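Long-range contacts in endoglucanase (Ganoderma lucidum, PDB 5D8Z), which probably hydrolyses internal beta-1,4-glucosidic bonds of cellulose and related glucans, as a family 5 glycoside hydrolase built on a TIM barrel: residues A[39-44]-A[124-129]; A[117-122]-A[142-147]; A[162-167]-A[200-205]; A[230-235]-A[268-273]. All blocks are in the same frame, centred on the assembly; numbering follows the deposited sequence.

Contact 1. Residues A[39-44]-A[124-129]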
loop_
_atom_site.group_PDB
_atom_site.type_symbol
_atom_site.label_atom_id
_atom_site.label_comp_id
_atom_site.label_asym_id
_atom_site.label_seq_id
_atom_site.Cartn_x
_atom_site.Cartn_y
_atom_site.Cartn_z
ATOM N N ASP A 39 11.995 3.573 10.772
ATOM C CA ASP A 39 12.528 4.923 10.969
ATOM C C ASP A 39 12.918 5.667 9.666
ATOM O O ASP A 39 13.545 6.737 9.719
ATOM C CB ASP A 39 13.752 4.835 11.859
ATOM C CG ASP A 39 14.922 4.144 11.161
ATOM O OD1 ASP A 39 14.673 3.242 10.296
ATOM O OD2 ASP A 39 16.086 4.517 11.462
ATOM N N GLY A 40 12.572 5.102 8.512
ATOM C CA GLY A 40 12.862 5.718 7.201
ATOM C C GLY A 40 14.264 5.472 6.635
ATOM O O GLY A 40 14.669 6.112 5.651
ATOM N N THR A 41 15.008 4.560 7.266
ATOM C CA THR A 41 16.359 4.196 6.846
ATOM C C THR A 41 16.212 2.977 5.977
ATOM O O THR A 41 15.689 1.980 6.443
ATOM C CB THR A 41 17.242 3.848 8.080
ATOM O OG1 THR A 41 17.245 4.952 9.005
ATOM C CG2 THR A 41 18.688 3.510 7.678
ATOM N N CYS A 42 16.587 3.071 4.700
ATOM C CA CYS A 42 16.521 1.912 3.792
ATOM C C CYS A 42 17.920 1.571 3.334
ATOM O O CYS A 42 18.341 2.004 2.252
ATOM C CB CYS A 42 15.596 2.097 2.561
ATOM S SG CYS A 42 13.790 2.148 2.859
ATOM N N ASN A 43 18.631 0.829 4.190
ATOM C CA ASN A 43 19.738 -0.062 3.776
ATOM C C ASN A 43 19.526 -0.547 2.323
ATOM O O ASN A 43 19.126 -1.698 2.107
ATOM C CB ASN A 43 19.821 -1.276 4.748
ATOM C CG ASN A 43 21.143 -2.057 4.648
ATOM O OD1 ASN A 43 21.829 -2.039 3.620
ATOM N ND2 ASN A 43 21.500 -2.757 5.730
ATOM N N ALA A 44 19.791 0.340 1.346
ATOM C CA ALA A 44 19.465 0.115 -0.091
ATOM C C ALA A 44 20.329 -0.970 -0.765
ATOM O O ALA A 44 20.111 -1.299 -1.946
ATOM C CB ALA A 44 19.527 1.422 -0.886
ATOM N N ARG A 124 9.453 9.057 6.771
ATOM C CA ARG A 124 10.797 9.450 7.175
ATOM C C ARG A 124 11.850 9.215 6.104
ATOM O O ARG A 124 11.609 8.558 5.091
ATOM C CB ARG A 124 11.176 8.696 8.422
ATOM C CG ARG A 124 10.450 9.170 9.644
ATOM C CD ARG A 124 10.475 8.114 10.710
ATOM N NE ARG A 124 9.979 8.694 11.937
ATOM C CZ ARG A 124 8.702 8.794 12.271
ATOM N NH1 ARG A 124 7.743 8.334 11.462
ATOM N NH2 ARG A 124 8.370 9.360 13.427
ATOM N N PHE A 125 13.017 9.793 6.350
ATOM C CA PHE A 125 14.233 9.553 5.568
ATOM C C PHE A 125 15.397 9.568 6.564
ATOM O O PHE A 125 15.681 10.582 7.206
ATOM C CB PHE A 125 14.422 10.634 4.491
ATOM C CG PHE A 125 15.454 10.276 3.454
ATOM C CD1 PHE A 125 15.092 9.564 2.310
ATOM C CD2 PHE A 125 16.787 10.640 3.623
ATOM C CE1 PHE A 125 16.047 9.211 1.362
ATOM C CE2 PHE A 125 17.733 10.299 2.684
ATOM C CZ PHE A 125 17.367 9.584 1.548
ATOM N N ASN A 126 16.046 8.428 6.692
ATOM C CA ASN A 126 17.052 8.209 7.730
ATOM C C ASN A 126 16.816 8.892 9.073
ATOM O O ASN A 126 17.566 9.774 9.435
ATOM C CB ASN A 126 18.433 8.599 7.216
ATOM C CG ASN A 126 18.880 7.747 6.060
ATOM O OD1 ASN A 126 18.628 6.542 6.005
ATOM N ND2 ASN A 126 19.524 8.372 5.117
ATOM N N GLY A 127 15.792 8.458 9.805
ATOM C CA GLY A 127 15.561 8.905 11.162
ATOM C C GLY A 127 14.763 10.173 11.291
ATOM O O GLY A 127 14.259 10.483 12.366
ATOM N N GLU A 128 14.599 10.894 10.193
ATOM C CA GLU A 128 14.122 12.266 10.239
ATOM C C GLU A 128 12.794 12.378 9.486
ATOM O O GLU A 128 12.606 11.674 8.515
ATOM C CB GLU A 128 15.210 13.115 9.581
ATOM C CG GLU A 128 15.413 14.489 10.192
ATOM C CD GLU A 128 16.077 14.477 11.556
ATOM O OE1 GLU A 128 17.328 14.345 11.648
ATOM O OE2 GLU A 128 15.334 14.645 12.540
ATOM N N ILE A 129 11.891 13.269 9.891
ATOM C CA ILE A 129 10.514 13.304 9.322
ATOM C C ILE A 129 10.235 14.378 8.266
ATOM O O ILE A 129 10.449 15.574 8.480
ATOM C CB ILE A 129 9.451 13.527 10.408
ATOM C CG1 ILE A 129 9.525 12.462 11.501
ATOM C CG2 ILE A 129 8.042 13.577 9.806
ATOM C CD1 ILE A 129 8.807 12.878 12.765
#
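The beta hairpin of strands 124-125 and 128-129, with a two-residue type I' turn, docks through Asn126 and Gly127 on the backbone of Asp39 and Gly40. Gly127 N donates to Asp39 O at 2.8 Å. Asn126 N reaches Gly40 O at 2.9 Å, but from well above the carbonyl plane (73° out of it). At the base of the hairpin, Arg124 CB packs 3.6 Å from Gly40 CA, and Gly40 has positive phi. Both hairpin and loop follow strands of the (beta/alpha)8 barrel, one after strand 114-119 and the other after strand 24-30. From within the turn, the Asn126 side chain lies athwart Thr41, with OD1 3.5 Å from Thr41 CG2. This methyl is there because it lies anti to the backbone N, whereas OG1 sits beside that N and bonds Asp39 OD2 at 2.8 Å. The long Arg124 chain runs extended past Asp39 O, and its guanidinium hydrogen-bonds His166 O and Tyr122 O through NH1; Ile129 CG1 lies over one guanidinium face, toward its rim. Cys42 ties the loop back to Cys36 through a disulfide.

Contact 2. Residues A[117-122]-A[142-147]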
loop_
_atom_site.group_PDB
_atom_site.type_symbol
_atom_site.label_atom_id
_atom_site.label_comp_id
_atom_site.label_asym_id
_atom_site.label_seq_id
_atom_site.Cartn_x
_atom_site.Cartn_y
_atom_site.Cartn_z
ATOM N N VAL A 117 2.054 2.037 -6.621
ATOM C CA VAL A 117 3.455 2.344 -6.466
ATOM C C VAL A 117 3.595 2.988 -5.092
ATOM O O VAL A 117 3.339 4.173 -4.928
ATOM C CB VAL A 117 3.924 3.309 -7.567
ATOM C CG1 VAL A 117 5.300 3.868 -7.232
ATOM C CG2 VAL A 117 3.975 2.625 -8.919
ATOM N N ASP A 118 3.984 2.184 -4.113
ATOM C CA ASP A 118 4.015 2.536 -2.684
ATOM C C ASP A 118 5.411 2.906 -2.200
ATOM O O ASP A 118 6.277 2.019 -2.118
ATOM C CB ASP A 118 3.554 1.318 -1.860
ATOM C CG ASP A 118 3.809 1.471 -0.345
ATOM O OD1 ASP A 118 3.420 2.525 0.253
ATOM O OD2 ASP A 118 4.378 0.519 0.243
ATOM N N VAL A 119 5.631 4.176 -1.861
ATOM C CA VAL A 119 6.918 4.581 -1.288
ATOM C C VAL A 119 6.899 4.203 0.184
ATOM O O VAL A 119 6.171 4.794 0.985
ATOM C CB VAL A 119 7.224 6.090 -1.437
ATOM C CG1 VAL A 119 8.525 6.415 -0.746
ATOM C CG2 VAL A 119 7.323 6.513 -2.883
ATOM N N HIS A 120 7.736 3.236 0.545
ATOM C CA HIS A 120 7.641 2.536 1.820
ATOM C C HIS A 120 8.537 3.117 2.896
ATOM O O HIS A 120 9.359 2.432 3.461
ATOM C CB HIS A 120 8.008 1.089 1.596
ATOM C CG HIS A 120 7.273 0.145 2.488
ATOM N ND1 HIS A 120 6.002 -0.310 2.198
ATOM C CD2 HIS A 120 7.623 -0.434 3.656
ATOM C CE1 HIS A 120 5.601 -1.131 3.148
ATOM N NE2 HIS A 120 6.563 -1.217 4.048
ATOM N N ASN A 121 8.338 4.384 3.224
ATOM C CA ASN A 121 9.245 5.088 4.116
ATOM C C ASN A 121 8.767 5.575 5.473
ATOM O O ASN A 121 9.569 6.175 6.179
ATOM C CB ASN A 121 9.832 6.256 3.376
ATOM C CG ASN A 121 11.113 5.895 2.731
ATOM O OD1 ASN A 121 12.173 6.256 3.210
ATOM N ND2 ASN A 121 11.030 5.116 1.681
ATOM N N TYR A 122 7.516 5.319 5.867
ATOM C CA TYR A 122 7.051 5.694 7.220
ATOM C C TYR A 122 7.192 7.197 7.454
ATOM O O TYR A 122 7.524 7.652 8.537
ATOM C CB TYR A 122 7.830 4.913 8.281
ATOM C CG TYR A 122 7.814 3.435 8.006
ATOM C CD1 TYR A 122 8.777 2.839 7.179
ATOM C CD2 TYR A 122 6.797 2.619 8.530
ATOM C CE1 TYR A 122 8.741 1.475 6.912
ATOM C CE2 TYR A 122 6.774 1.259 8.288
ATOM C CZ TYR A 122 7.746 0.696 7.479
ATOM O OH TYR A 122 7.704 -0.652 7.226
ATOM N N ALA A 142 9.354 16.758 -5.357
ATOM C CA ALA A 142 10.234 16.403 -6.451
ATOM C C ALA A 142 10.167 14.905 -6.754
ATOM O O ALA A 142 10.015 14.505 -7.924
ATOM C CB ALA A 142 11.664 16.787 -6.112
ATOM N N LEU A 143 10.286 14.087 -5.710
ATOM C CA LEU A 143 10.268 12.654 -5.885
ATOM C C LEU A 143 9.044 12.214 -6.636
ATOM O O LEU A 143 9.113 11.494 -7.645
ATOM C CB LEU A 143 10.299 11.936 -4.548
ATOM C CG LEU A 143 10.210 10.417 -4.707
ATOM C CD1 LEU A 143 11.443 9.901 -5.444
ATOM C CD2 LEU A 143 10.036 9.731 -3.353
ATOM N N TRP A 144 7.912 12.650 -6.136
ATOM C CA TRP A 144 6.672 12.280 -6.771
ATOM C C TRP A 144 6.480 12.867 -8.165
ATOM O O TRP A 144 5.830 12.261 -8.984
ATOM C CB TRP A 144 5.512 12.631 -5.868
ATOM C CG TRP A 144 5.366 11.640 -4.849
ATOM C CD1 TRP A 144 5.628 11.777 -3.526
ATOM C CD2 TRP A 144 4.951 10.291 -5.052
ATOM N NE1 TRP A 144 5.360 10.597 -2.873
ATOM C CE2 TRP A 144 4.961 9.659 -3.801
ATOM C CE3 TRP A 144 4.549 9.557 -6.175
ATOM C CZ2 TRP A 144 4.575 8.337 -3.640
ATOM C CZ3 TRP A 144 4.185 8.252 -6.012
ATOM C CH2 TRP A 144 4.196 7.653 -4.758
ATOM N N SER A 145 7.046 14.023 -8.454
ATOM C CA SER A 145 6.941 14.531 -9.793
ATOM C C SER A 145 7.578 13.497 -10.708
ATOM O O SER A 145 6.974 13.081 -11.704
ATOM C CB SER A 145 7.643 15.881 -9.925
ATOM O OG SER A 145 7.373 16.483 -11.185
ATOM N N SER A 146 8.782 13.059 -10.365
ATOM C CA SER A 146 9.503 12.154 -11.229
ATOM C C SER A 146 8.789 10.834 -11.392
ATOM O O SER A 146 8.722 10.307 -12.512
ATOM C CB SER A 146 10.874 11.859 -10.668
ATOM O OG SER A 146 11.544 13.061 -10.380
ATOM N N ILE A 147 8.291 10.277 -10.286
ATOM C CA ILE A 147 7.579 9.005 -10.346
ATOM C C ILE A 147 6.386 9.173 -11.267
ATOM O O ILE A 147 6.175 8.381 -12.200
ATOM C CB ILE A 147 7.101 8.544 -8.952
ATOM C CG1 ILE A 147 8.325 8.117 -8.114
ATOM C CG2 ILE A 147 6.103 7.397 -9.077
ATOM C CD1 ILE A 147 8.056 7.803 -6.663
#
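Val117 opens the contact with its CG1 methyl: set anti to the backbone N (chi1 168°), CG1 is the branch that meets Ile147, 4.1 Å from its CG2, as the two side chains pass one another head to tail. The carbonyl of the same residue meets the Trp144 indole: Val117 O lies at the ring edge, in its plane, 3.6 Å from CH2. Asp118, next along the strand, turns its side chain to the other face of the sheet. There it accepts a hydrogen bond of 2.7 Å from His120 ND1 to OD2, on the syn side of the carboxylate, and forms a salt bridge with Arg76 through OD1. Val119 points back to the helix and carries most of the packing with one branch. Its CG2, anti to the carbonyl carbon, is 3.4 Å from Trp144 CZ2, 4.1 Å from Ile147 CD1 and 4.2 Å from Leu143 CD2, so a single methyl sits among three helix side chains. Ile147 CD1 also lies over one face of the indole, toward its rim, and Trp144 NE1 makes a weak hydrogen bond to Val161 O. All five touching residues are buried, and the side-chain packing between them is apolar; Val117 O at the indole edge is the polar exception. The segment axes approach to 11.6 Å with directions 161° apart, so strand and helix run nearly antiparallel. This is the geometry of a beta-alpha-beta unit in a (beta/alpha)8 barrel, where helix 137-149 returns along the outside of strand 114-119 before strand 157-160 begins.

Contact 3. Residues A[162-167]-A[200-205]. With BGC (beta-D-glucopyranose), chain C; BGC (beta-D-glucopyranose), chain B.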
loop_
_atom_site.group_PDB
_atom_site.type_symbol
_atom_site.label_atom_id
_atom_site.label_comp_id
_atom_site.label_asym_id
_atom_site.label_seq_id
_atom_site.Cartn_x
_atom_site.Cartn_y
_atom_site.Cartn_z
ATOM N N MET A 162 2.638 7.619 0.726
ATOM C CA MET A 162 3.552 7.222 1.758
ATOM C C MET A 162 3.005 6.124 2.619
ATOM O O MET A 162 1.871 6.180 3.064
ATOM C CB MET A 162 3.863 8.405 2.656
ATOM C CG MET A 162 4.766 8.062 3.839
ATOM S SD MET A 162 6.403 7.452 3.395
ATOM C CE MET A 162 6.980 8.793 2.362
ATOM N N ASN A 163 3.860 5.156 2.907
ATOM C CA ASN A 163 3.469 4.012 3.679
ATOM C C ASN A 163 3.585 4.253 5.161
ATOM O O ASN A 163 4.629 4.643 5.640
ATOM C CB ASN A 163 4.365 2.853 3.362
ATOM C CG ASN A 163 3.999 1.645 4.157
ATOM O OD1 ASN A 163 2.966 1.038 3.917
ATOM N ND2 ASN A 163 4.831 1.288 5.114
ATOM N N GLU A 164 2.507 3.985 5.880
ATOM C CA GLU A 164 2.468 3.981 7.357
ATOM C C GLU A 164 3.169 5.087 8.148
ATOM O O GLU A 164 4.010 4.809 8.994
ATOM C CB GLU A 164 2.895 2.614 7.872
ATOM C CG GLU A 164 1.823 1.575 7.658
ATOM C CD GLU A 164 2.136 0.237 8.318
ATOM O OE1 GLU A 164 3.274 0.072 8.800
ATOM O OE2 GLU A 164 1.236 -0.656 8.352
ATOM N N PRO A 165 2.786 6.341 7.925
ATOM C CA PRO A 165 3.243 7.374 8.844
ATOM C C PRO A 165 2.885 7.025 10.285
ATOM O O PRO A 165 1.808 6.486 10.549
ATOM C CB PRO A 165 2.468 8.612 8.421
ATOM C CG PRO A 165 1.902 8.335 7.053
ATOM C CD PRO A 165 1.969 6.861 6.811
ATOM N N HIS A 166 3.793 7.303 11.203
ATOM C CA HIS A 166 3.564 7.008 12.576
ATOM C C HIS A 166 4.370 7.958 13.408
ATOM O O HIS A 166 5.309 8.560 12.918
ATOM C CB HIS A 166 3.940 5.585 12.887
ATOM C CG HIS A 166 5.412 5.334 12.907
ATOM N ND1 HIS A 166 6.189 5.567 14.018
ATOM C CD2 HIS A 166 6.243 4.845 11.958
ATOM C CE1 HIS A 166 7.441 5.247 13.749
ATOM N NE2 HIS A 166 7.500 4.806 12.506
ATOM N N ASP A 167 3.953 8.097 14.664
ATOM C CA ASP A 167 4.500 9.059 15.625
ATOM C C ASP A 167 4.955 10.396 14.999
ATOM O O ASP A 167 6.071 10.891 15.253
ATOM C CB ASP A 167 5.592 8.392 16.470
ATOM C CG ASP A 167 5.112 7.073 17.121
ATOM O OD1 ASP A 167 4.200 7.148 17.973
ATOM O OD2 ASP A 167 5.633 5.973 16.777
ATOM N N ASN A 200 -1.776 9.141 10.358
ATOM C CA ASN A 200 -0.885 8.822 11.454
ATOM C C ASN A 200 -1.185 7.460 12.021
ATOM O O ASN A 200 -1.974 6.695 11.453
ATOM C CB ASN A 200 -1.049 9.890 12.513
ATOM C CG ASN A 200 0.207 10.112 13.314
ATOM O OD1 ASN A 200 0.987 9.171 13.536
ATOM N ND2 ASN A 200 0.406 11.354 13.783
ATOM N N ASN A 201 -0.551 7.163 13.148
ATOM C CA ASN A 201 -0.601 5.848 13.791
ATOM C C ASN A 201 -0.548 4.677 12.808
ATOM O O ASN A 201 -1.408 3.812 12.823
ATOM C CB ASN A 201 -1.798 5.739 14.747
ATOM C CG ASN A 201 -1.625 4.609 15.767
ATOM O OD1 ASN A 201 -0.559 4.472 16.393
ATOM N ND2 ASN A 201 -2.675 3.788 15.943
ATOM N N TRP A 202 0.487 4.656 11.967
ATOM C CA TRP A 202 0.647 3.619 10.968
ATOM C C TRP A 202 -0.605 3.514 10.112
ATOM O O TRP A 202 -0.980 2.402 9.715
ATOM C CB TRP A 202 0.935 2.263 11.626
ATOM C CG TRP A 202 1.936 2.355 12.715
ATOM C CD1 TRP A 202 1.708 2.748 13.999
ATOM C CD2 TRP A 202 3.341 2.092 12.626
ATOM N NE1 TRP A 202 2.880 2.745 14.720
ATOM C CE2 TRP A 202 3.897 2.342 13.901
ATOM C CE3 TRP A 202 4.186 1.667 11.598
ATOM C CZ2 TRP A 202 5.257 2.172 14.171
ATOM C CZ3 TRP A 202 5.540 1.493 11.876
ATOM C CH2 TRP A 202 6.056 1.742 13.150
ATOM N N THR A 203 -1.220 4.664 9.806
ATOM C CA THR A 203 -2.554 4.728 9.175
ATOM C C THR A 203 -3.498 3.692 9.715
ATOM O O THR A 203 -4.274 3.098 8.973
ATOM C CB THR A 203 -2.558 4.505 7.632
ATOM O OG1 THR A 203 -1.467 3.659 7.229
ATOM C CG2 THR A 203 -2.500 5.784 6.894
ATOM N N SER A 204 -3.445 3.444 11.005
ATOM C CA SER A 204 -4.412 2.540 11.563
ATOM C C SER A 204 -5.794 3.071 11.170
ATOM O O SER A 204 -6.054 4.277 11.256
ATOM C CB SER A 204 -4.251 2.475 13.067
ATOM O OG SER A 204 -5.383 1.904 13.673
ATOM N N ALA A 205 -6.644 2.171 10.698
ATOM C CA ALA A 205 -8.045 2.480 10.406
ATOM C C ALA A 205 -8.874 2.800 11.649
ATOM O O ALA A 205 -9.903 3.448 11.553
ATOM C CB ALA A 205 -8.692 1.309 9.685
HETATM C C2 BGC C . 4.868 -2.882 12.955
HETATM C C3 BGC C . 4.813 -3.017 11.417
HETATM C C4 BGC C . 3.396 -2.998 10.871
HETATM C C5 BGC C . 2.589 -1.837 11.487
HETATM C C6 BGC C . 1.103 -1.955 11.157
HETATM C C1 BGC C . 3.924 -1.812 13.566
HETATM O O2 BGC C . 6.220 -2.577 13.315
HETATM O O3 BGC C . 5.380 -4.257 10.944
HETATM O O4 BGC C . 3.510 -3.003 9.427
HETATM O O5 BGC C . 2.644 -1.797 12.923
HETATM O O6 BGC C . 0.307 -2.149 12.331
HETATM C C2 BGC B . 1.045 -0.425 17.088
HETATM C C3 BGC B . 1.643 -1.085 15.829
HETATM C C4 BGC B . 3.188 -1.054 15.837
HETATM C C5 BGC B . 3.807 -1.253 17.253
HETATM C C6 BGC B . 5.211 -0.663 17.358
HETATM C C1 BGC B . 1.680 -1.016 18.350
HETATM O O1 BGC B . 1.058 -0.500 19.535
HETATM O O2 BGC B . -0.376 -0.598 17.116
HETATM O O3 BGC B . 1.120 -0.450 14.638
HETATM O O4 BGC B . 3.708 -2.087 14.967
HETATM O O5 BGC B . 3.069 -0.683 18.352
HETATM O O6 BGC B . 5.571 -0.632 18.742
HETATM O O HOH W 1 1.219 7.099 16.092
#
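Stacking dominates: the His166 ring lies flat against the six-membered ring of Trp202 in an offset stack, with centroids 3.7 Å apart and planes at 4°. His166 CB continues the layer as a CH-pi contact, 3.4 Å from the centroid of the indole's five-membered ring. On the opposite indole face lie the two glucose units, chain B placing O3 3.3 Å from Trp202 CD1, so Trp202, one of the pocket residues, presents one face to the sugars and His166 backs the other. Among the polar contacts, the imidazole is held by His166 ND1 donating to Asp167 OD2 at 2.8 Å, and by NE2 bonded to Ser38 O. Glu164 OE1 meets Trp202 CE3 at the ring edge, the carboxylate standing 87° to the indole, and accepts O4 of the chain C glucose at 3.1 Å; OE2 accepts a hydrogen bond from His235 ND1. The backbones are joined by a weak bond, Trp202 N to Pro165 O, at 2.7 Å. One water bridges Asp167 N and Asn201 OD1. Both segments are loops beyond barrel strands: 162-167 follows strand 157-160, whereas strand 194-198 leads into 200-205. Trp174 of helix 171-187 packs on Pro165, and strand 230-235 adjoins Thr203.

Contact 4. Residues A[230-235]-A[268-273]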
loop_
_atom_site.group_PDB
_atom_site.type_symbol
_atom_site.label_atom_id
_atom_site.label_comp_id
_atom_site.label_asym_id
_atom_site.label_seq_id
_atom_site.Cartn_x
_atom_site.Cartn_y
_atom_site.Cartn_z
ATOM N N LEU A 230 -9.030 11.067 -4.788
ATOM C CA LEU A 230 -8.120 11.165 -3.675
ATOM C C LEU A 230 -8.761 10.313 -2.596
ATOM O O LEU A 230 -9.812 10.661 -2.062
ATOM C CB LEU A 230 -8.005 12.597 -3.162
ATOM C CG LEU A 230 -7.610 13.705 -4.119
ATOM C CD1 LEU A 230 -7.610 15.010 -3.352
ATOM C CD2 LEU A 230 -6.246 13.442 -4.723
ATOM N N ILE A 231 -8.126 9.201 -2.277
ATOM C CA ILE A 231 -8.755 8.183 -1.494
ATOM C C ILE A 231 -7.879 8.045 -0.279
ATOM O O ILE A 231 -6.663 8.068 -0.400
ATOM C CB ILE A 231 -8.772 6.860 -2.297
ATOM C CG1 ILE A 231 -9.434 7.070 -3.673
ATOM C CG2 ILE A 231 -9.402 5.715 -1.499
ATOM C CD1 ILE A 231 -10.911 7.423 -3.654
ATOM N N PHE A 232 -8.482 7.922 0.889
ATOM C CA PHE A 232 -7.715 7.669 2.087
ATOM C C PHE A 232 -7.121 6.275 2.071
ATOM O O PHE A 232 -7.667 5.362 1.506
ATOM C CB PHE A 232 -8.562 7.942 3.333
ATOM C CG PHE A 232 -9.070 9.339 3.373
ATOM C CD1 PHE A 232 -8.206 10.389 3.628
ATOM C CD2 PHE A 232 -10.380 9.623 3.058
ATOM C CE1 PHE A 232 -8.657 11.705 3.617
ATOM C CE2 PHE A 232 -10.842 10.939 3.049
ATOM C CZ PHE A 232 -9.981 11.981 3.330
ATOM N N ASP A 233 -5.960 6.160 2.687
ATOM C CA ASP A 233 -5.115 4.988 2.650
ATOM C C ASP A 233 -5.117 4.507 4.063
ATOM O O ASP A 233 -4.673 5.221 4.944
ATOM C CB ASP A 233 -3.697 5.437 2.263
ATOM C CG ASP A 233 -2.739 4.270 1.984
ATOM O OD1 ASP A 233 -3.147 3.108 2.195
ATOM O OD2 ASP A 233 -1.569 4.530 1.563
ATOM N N VAL A 234 -5.626 3.312 4.310
ATOM C CA VAL A 234 -5.622 2.788 5.673
ATOM C C VAL A 234 -5.171 1.341 5.724
ATOM O O VAL A 234 -5.239 0.609 4.736
ATOM C CB VAL A 234 -6.990 2.963 6.376
ATOM C CG1 VAL A 234 -7.467 4.403 6.255
ATOM C CG2 VAL A 234 -8.038 2.047 5.776
ATOM N N HIS A 235 -4.704 0.966 6.912
ATOM C CA HIS A 235 -4.118 -0.326 7.197
ATOM C C HIS A 235 -4.733 -0.850 8.502
ATOM O O HIS A 235 -5.081 -0.058 9.384
ATOM C CB HIS A 235 -2.623 -0.149 7.374
ATOM C CG HIS A 235 -1.879 0.178 6.114
ATOM N ND1 HIS A 235 -0.506 0.107 6.035
ATOM C CD2 HIS A 235 -2.301 0.538 4.879
ATOM C CE1 HIS A 235 -0.116 0.432 4.819
ATOM N NE2 HIS A 235 -1.188 0.689 4.093
ATOM N N ASN A 268 -19.382 12.231 4.810
ATOM C CA ASN A 268 -18.450 13.189 4.173
ATOM C C ASN A 268 -18.255 13.042 2.676
ATOM O O ASN A 268 -17.617 13.909 2.057
ATOM C CB ASN A 268 -17.093 13.176 4.865
ATOM C CG ASN A 268 -17.141 13.830 6.239
ATOM O OD1 ASN A 268 -16.979 15.051 6.370
ATOM N ND2 ASN A 268 -17.369 13.018 7.273
ATOM N N GLY A 269 -18.801 11.971 2.086
ATOM C CA GLY A 269 -18.762 11.788 0.627
ATOM C C GLY A 269 -17.382 11.417 0.128
ATOM O O GLY A 269 -16.961 11.793 -0.971
ATOM N N ARG A 270 -16.691 10.654 0.952
ATOM C CA ARG A 270 -15.317 10.309 0.711
ATOM C C ARG A 270 -15.100 8.805 0.844
ATOM O O ARG A 270 -15.858 8.112 1.506
ATOM C CB ARG A 270 -14.413 11.065 1.696
ATOM C CG ARG A 270 -14.339 12.557 1.453
ATOM C CD ARG A 270 -13.996 12.925 -0.002
ATOM N NE ARG A 270 -12.587 12.787 -0.378
ATOM C CZ ARG A 270 -11.604 13.616 -0.004
ATOM N NH1 ARG A 270 -11.829 14.661 0.805
ATOM N NH2 ARG A 270 -10.371 13.398 -0.436
ATOM N N GLN A 271 -14.043 8.317 0.218
ATOM C CA GLN A 271 -13.749 6.900 0.216
ATOM C C GLN A 271 -12.397 6.597 0.824
ATOM O O GLN A 271 -11.508 7.454 0.854
ATOM C CB GLN A 271 -13.805 6.405 -1.215
ATOM C CG GLN A 271 -15.225 6.422 -1.738
ATOM C CD GLN A 271 -15.288 6.214 -3.218
ATOM O OE1 GLN A 271 -14.621 6.896 -3.993
ATOM N NE2 GLN A 271 -16.091 5.277 -3.626
ATOM N N ALA A 272 -12.259 5.371 1.321
ATOM C CA ALA A 272 -10.945 4.830 1.735
ATOM C C ALA A 272 -10.608 3.495 1.085
ATOM O O ALA A 272 -11.451 2.832 0.516
ATOM C CB ALA A 272 -10.885 4.689 3.234
ATOM N N PHE A 273 -9.348 3.114 1.219
ATOM C CA PHE A 273 -8.752 1.943 0.558
ATOM C C PHE A 273 -7.816 1.266 1.558
ATOM O O PHE A 273 -6.858 1.868 2.035
ATOM C CB PHE A 273 -7.946 2.415 -0.649
ATOM C CG PHE A 273 -7.581 1.339 -1.637
ATOM C CD1 PHE A 273 -7.326 1.694 -2.960
ATOM C CD2 PHE A 273 -7.483 -0.010 -1.279
ATOM C CE1 PHE A 273 -6.984 0.734 -3.899
ATOM C CE2 PHE A 273 -7.129 -0.971 -2.225
ATOM C CZ PHE A 273 -6.880 -0.601 -3.527
#
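Arg270 begins the contact by curling round the edge of Phe232 and reaching the backbone of Leu230. Bends at chi2 and chi3 (-51° and -78°) fold the chain back, so NH2 donates to Leu230 O at 3.2 Å, with the acceptor in the guanidinium plane. The same bend lays one guanidinium face near Phe232 CZ, while Arg270 CB meets the edge of that ring, 3.8 Å from CE2. Gln271 then receives Phe232 N at its carbonyl O (3.1 Å), and its side chain lies beside Ile231, with CB 3.9 Å from CD1; its NE2 bonds Asp301 O. Ala272 pairs with Phe232 in a parallel bridge, their CB atoms 4.0 Å apart on one sheet face. Phe273 carries the ladder on: its N donates to Phe232 O at 2.8 Å and its O accepts Val234 N at 3.0 Å, nearly straight at 174°. Its CB packs 3.7 Å from Ile231 CG2. These are neighbouring strands of the closed barrel, linked by helix 254-267. Leu265 of that helix touches Phe232 and Ala272 on the outer face, whereas the CB atoms of Asp233 and Phe273 point to the opposite face; both side chains touch Leu196 of strand 194-198.

Overall arrangement
All four contacts lie in one (beta/alpha)8 domain, and they come in chain order except that contacts 1 and 2 interleave: 39-44, 117-122, 124-129, then 142-147. Contacts 2 and 4 include barrel strands, their centres about 19 Å apart on the same sheet; contact 2 sets a helix outside a strand, contact 4 joins two strands. Contact 1, a loop and a hairpin, and contact 3, two loops, follow barrel strands, with centres about 15 Å apart. Contact 1 touches contact 3 and also contact 2, whose centre is about 13 Å from its own. Contact 3 meets contacts 2 and 4 as well, so the glucose-binding loops rest directly on the barrel framework.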